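Local coordinates for protein L-methionine gamma-lyase (Fusobacterium nucleatum subsp. nucleatum, PDB 6LXU) that belongs to the Cys/Met metabolism family of pyridoxal-phosphate-dependent enzymes and assembles from four copies of its chain, at residues I39-S42 with A43-G47; I277-F280 with L281-P285. One frame throughout, in Å; residues are numbered along the deposited sequence.

Contact 1 of 2, residues I39-S42 with A43-G47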
loop_
_atom_site.group_PDB
_atom_site.type_symbol
_atom_site.label_atom_id
_atom_site.label_comp_id
_atom_site.label_asym_id
_atom_site.label_seq_id
_atom_site.Cartn_x
_atom_site.Cartn_y
_atom_site.Cartn_z
ATOM N N ILE A 39 -7.692 19.317 5.915
ATOM C CA ILE A 39 -7.857 20.312 6.968
ATOM C C ILE A 39 -7.743 21.720 6.410
ATOM O O ILE A 39 -6.969 21.983 5.494
ATOM C CB ILE A 39 -6.918 20.076 8.166
ATOM C CG1 ILE A 39 -5.462 20.326 7.840
ATOM C CG2 ILE A 39 -7.109 18.673 8.722
ATOM C CD1 ILE A 39 -4.599 20.231 9.080
ATOM N N PHE A 40 -8.528 22.626 6.983
ATOM C CA PHE A 40 -8.506 24.034 6.608
ATOM C C PHE A 40 -7.715 24.832 7.630
ATOM O O PHE A 40 -7.711 24.516 8.803
ATOM C CB PHE A 40 -9.930 24.572 6.522
ATOM C CG PHE A 40 -10.842 23.724 5.690
ATOM C CD1 PHE A 40 -10.574 23.513 4.339
ATOM C CD2 PHE A 40 -11.954 23.125 6.241
ATOM C CE1 PHE A 40 -11.410 22.733 3.566
ATOM C CE2 PHE A 40 -12.789 22.344 5.465
ATOM C CZ PHE A 40 -12.516 22.148 4.124
ATOM N N ASP A 41 -7.078 25.903 7.147
ATOM C CA ASP A 41 -6.300 26.809 8.003
ATOM C C ASP A 41 -7.205 27.692 8.864
ATOM O O ASP A 41 -6.770 28.216 9.887
ATOM C CB ASP A 41 -5.400 27.746 7.170
ATOM C CG ASP A 41 -4.405 27.010 6.285
ATOM O OD1 ASP A 41 -3.961 25.909 6.672
ATOM O OD2 ASP A 41 -4.053 27.552 5.213
ATOM N N SER A 42 -8.440 27.881 8.412
ATOM C CA SER A 42 -9.400 28.757 9.071
ATOM C C SER A 42 -10.789 28.370 8.614
ATOM O O SER A 42 -10.965 27.704 7.592
ATOM C CB SER A 42 -9.134 30.218 8.679
ATOM O OG SER A 42 -9.337 30.379 7.298
ATOM N N ALA A 43 -11.789 28.837 9.350
ATOM C CA ALA A 43 -13.180 28.680 8.929
ATOM C C ALA A 43 -13.392 29.314 7.557
ATOM O O ALA A 43 -14.038 28.741 6.686
ATOM C CB ALA A 43 -14.129 29.306 9.945
ATOM N N GLU A 44 -12.809 30.503 7.375
ATOM C CA GLU A 44 -12.960 31.247 6.118
ATOM C C GLU A 44 -12.377 30.499 4.921
ATOM O O GLU A 44 -12.979 30.487 3.856
ATOM C CB GLU A 44 -12.339 32.644 6.216
ATOM C CG GLU A 44 -13.079 33.602 7.156
ATOM C CD GLU A 44 -12.655 33.513 8.622
ATOM O OE1 GLU A 44 -11.862 32.623 9.007
ATOM O OE2 GLU A 44 -13.119 34.351 9.424
ATOM N N GLN A 45 -11.235 29.840 5.107
ATOM C CA GLN A 45 -10.676 29.019 4.021
ATOM C C GLN A 45 -11.631 27.878 3.652
ATOM O O GLN A 45 -11.875 27.610 2.479
ATOM C CB GLN A 45 -9.298 28.463 4.373
ATOM C CG GLN A 45 -8.709 27.619 3.244
ATOM C CD GLN A 45 -7.340 27.092 3.562
ATOM O OE1 GLN A 45 -7.181 26.274 4.464
ATOM N NE2 GLN A 45 -6.340 27.551 2.824
ATOM N N GLY A 46 -12.202 27.212 4.660
ATOM C CA GLY A 46 -13.195 26.174 4.377
ATOM C C GLY A 46 -14.352 26.732 3.565
ATOM O O GLY A 46 -14.761 26.155 2.563
ATOM N N GLY A 47 -14.868 27.888 3.988
ATOM C CA GLY A 47 -15.949 28.551 3.250
ATOM C C GLY A 47 -15.592 28.878 1.809
ATOM O O GLY A 47 -16.380 28.644 0.906
#
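Ser42 caps the N-terminus of helix 43-50: its OG accepts the amide of Gln45, with OG and N 2.9 Å apart. The Ser42 carbonyl O opens the helical ladder by taking Gly46 N at 3.2 Å. Gln45 returns toward the loop. With CG anti to the backbone N (chi1 -180°) and the chain straight beyond it, its amide is carried back to the Asp41 backbone, where OE1 receives Asp41 N at 2.7 Å in a nearly linear bond, the donor tilted 33° from the carbonyl plane. The same amide offers NE2 weakly to Asp41 OD2, the carboxylate and amide planes turned 41° apart, and NE2 also bonds Glu54, which helps fix which way round the amide lies. Beside this, Gly46 CA sits over the centre of the Phe40 ring, 3.6 Å from its centroid, a CH-pi contact made close by the bare glycine backbone. The carboxylate of Glu44 turns instead to a second subunit, bridging to Lys327 and bonding Asn331 there. The first turn of helix 43-50 is thus set against helix 322-332 of that second subunit, far from its own chain's centre, with Phe40 packed on Met355 of the same neighbour.

Contact 2 of 2, residues I277-F280 with L281-P285; sequences IVDF and LNKHP
Phe280 and His284 pair in an offset edge-to-face arrangement where helix 263-282 runs out into the turn that leads to strand 287-291. The edge of the imidazole is directed toward the phenyl face, with centroids 5.5 Å apart and planes at 69°; the nearest atoms are His284 CD2 and Phe280 CZ, 3.8 Å apart. Both rings have CG opposite the backbone N (chi1 166° and -161°), which sends them the same way, side by side. His284 ND1 takes the amide of Lys286, and this bond, with a weak one from NE2 to Glu392, helps fix the imidazole's rotation.

The helix belongs to the C-terminal part of a fold-type-I PLP-dependent enzyme, where it packs against a five-stranded sheet. Leu281 N to Ile277 O and Asn282 N to Val278 O, each 2.8 Å, are ordinary i to i+4 bonds. The next is poorer: Lys283 N reaches Asp279 O at 3.2 Å and also leans weakly on Phe280 O. His284 N then bonds Leu281 O as the chain leaves the helix.

On the exposed side, the extended chain of Lys283 runs back past the Asp279 carbonyl, and its NZ forms a salt bridge at 3.0 Å to the syn lone pair of Asp279 OD2, with a weaker bond to OD1. On the buried side, Ile277 CG2 lies alongside Leu281 CD1 at 3.8 Å. Those two side chains pack on Ile315 of strand 314-319, while Phe280 and His284 cover helix 384-396 through Ile388 and Leu395.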
loop_
_atom_site.group_PDB
_atom_site.type_symbol
_atom_site.label_atom_id
_atom_site.label_comp_id
_atom_site.label_asym_id
_atom_site.label_seq_id
_atom_site.Cartn_x
_atom_site.Cartn_y
_atom_site.Cartn_z
ATOM N N ILE A 277 1.814 -13.090 -33.446
ATOM C CA ILE A 277 0.934 -14.196 -33.084
ATOM C C ILE A 277 -0.231 -14.319 -34.071
ATOM O O ILE A 277 -0.625 -15.443 -34.406
ATOM C CB ILE A 277 0.461 -14.057 -31.618
ATOM C CG1 ILE A 277 1.667 -14.215 -30.685
ATOM C CG2 ILE A 277 -0.613 -15.073 -31.265
ATOM C CD1 ILE A 277 1.422 -13.672 -29.298
ATOM N N VAL A 278 -0.772 -13.205 -34.539
ATOM C CA VAL A 278 -1.835 -13.251 -35.556
ATOM C C VAL A 278 -1.356 -14.004 -36.798
ATOM O O VAL A 278 -2.081 -14.869 -37.324
ATOM C CB VAL A 278 -2.319 -11.839 -35.940
ATOM C CG1 VAL A 278 -3.205 -11.850 -37.188
ATOM C CG2 VAL A 278 -3.073 -11.213 -34.782
ATOM N N ASP A 279 -0.152 -13.696 -37.267
ATOM C CA ASP A 279 0.370 -14.384 -38.447
ATOM C C ASP A 279 0.492 -15.888 -38.196
ATOM O O ASP A 279 0.098 -16.697 -39.063
ATOM C CB ASP A 279 1.715 -13.798 -38.859
ATOM C CG ASP A 279 2.111 -14.203 -40.268
ATOM O OD1 ASP A 279 1.371 -13.872 -41.207
ATOM O OD2 ASP A 279 3.133 -14.882 -40.417
ATOM N N PHE A 280 1.009 -16.268 -37.029
ATOM C CA PHE A 280 1.112 -17.671 -36.643
ATOM C C PHE A 280 -0.258 -18.359 -36.626
ATOM O O PHE A 280 -0.444 -19.435 -37.213
ATOM C CB PHE A 280 1.799 -17.777 -35.273
ATOM C CG PHE A 280 1.674 -19.116 -34.633
ATOM C CD1 PHE A 280 2.448 -20.183 -35.076
ATOM C CD2 PHE A 280 0.774 -19.335 -33.596
ATOM C CE1 PHE A 280 2.338 -21.426 -34.478
ATOM C CE2 PHE A 280 0.662 -20.578 -33.008
ATOM C CZ PHE A 280 1.440 -21.620 -33.453
ATOM N N LEU A 281 -1.222 -17.759 -35.949
ATOM C CA LEU A 281 -2.546 -18.369 -35.841
ATOM C C LEU A 281 -3.258 -18.424 -37.180
ATOM O O LEU A 281 -3.896 -19.436 -37.508
ATOM C CB LEU A 281 -3.422 -17.616 -34.844
ATOM C CG LEU A 281 -2.990 -17.679 -33.377
ATOM C CD1 LEU A 281 -3.761 -16.660 -32.556
ATOM C CD2 LEU A 281 -3.178 -19.073 -32.808
ATOM N N ASN A 282 -3.161 -17.362 -37.958
ATOM C CA ASN A 282 -3.890 -17.307 -39.225
ATOM C C ASN A 282 -3.363 -18.305 -40.251
ATOM O O ASN A 282 -4.119 -18.682 -41.161
ATOM C CB ASN A 282 -3.854 -15.900 -39.807
ATOM C CG ASN A 282 -5.035 -15.602 -40.710
ATOM O OD1 ASN A 282 -6.152 -16.045 -40.456
ATOM N ND2 ASN A 282 -4.796 -14.792 -41.739
ATOM N N LYS A 283 -2.110 -18.733 -40.116
ATOM C CA LYS A 283 -1.510 -19.766 -40.973
ATOM C C LYS A 283 -1.578 -21.161 -40.362
ATOM O O LYS A 283 -1.108 -22.122 -40.986
ATOM C CB LYS A 283 -0.052 -19.400 -41.282
ATOM C CG LYS A 283 0.097 -18.147 -42.122
ATOM C CD LYS A 283 1.546 -17.709 -42.261
ATOM C CE LYS A 283 1.677 -16.541 -43.231
ATOM N NZ LYS A 283 3.036 -15.930 -43.197
ATOM N N HIS A 284 -2.159 -21.307 -39.174
ATOM C CA HIS A 284 -2.138 -22.591 -38.502
ATOM C C HIS A 284 -3.269 -23.486 -39.004
ATOM O O HIS A 284 -4.407 -23.053 -39.010
ATOM C CB HIS A 284 -2.253 -22.435 -36.983
ATOM C CG HIS A 284 -1.799 -23.649 -36.245
ATOM N ND1 HIS A 284 -2.564 -24.793 -36.157
ATOM C CD2 HIS A 284 -0.648 -23.914 -35.585
ATOM C CE1 HIS A 284 -1.902 -25.707 -35.472
ATOM N NE2 HIS A 284 -0.742 -25.193 -35.104
ATOM N N PRO A 285 -2.950 -24.751 -39.372
ATOM C CA PRO A 285 -4.017 -25.627 -39.902
ATOM C C PRO A 285 -5.194 -25.928 -38.982
ATOM O O PRO A 285 -6.289 -26.197 -39.488
ATOM C CB PRO A 285 -3.275 -26.916 -40.278
ATOM C CG PRO A 285 -1.848 -26.527 -40.420
ATOM C CD PRO A 285 -1.623 -25.383 -39.476
#

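How the contacts relate
Contact 1 comes first along the chain, more than 200 residues ahead of contact 2, and the two lie on opposite sides of its centre, about 64 Å between centres and about 49 Å between nearest atoms, without touching. Both involve a helix end, but opposite ones: 39-47 starts helix 43-50, whereas 277-285 finishes helix 263-282. Their surroundings also differ. Contact 1 projects from the body of the chain onto second and third subunits, so it is part of the interfaces between subunits, consistent with a place in holding the tetramer together; contact 2 meets no other chain of the assembly and joins its helix to the five-stranded sheet through strands 287-291 and 314-319, and to helix 384-396.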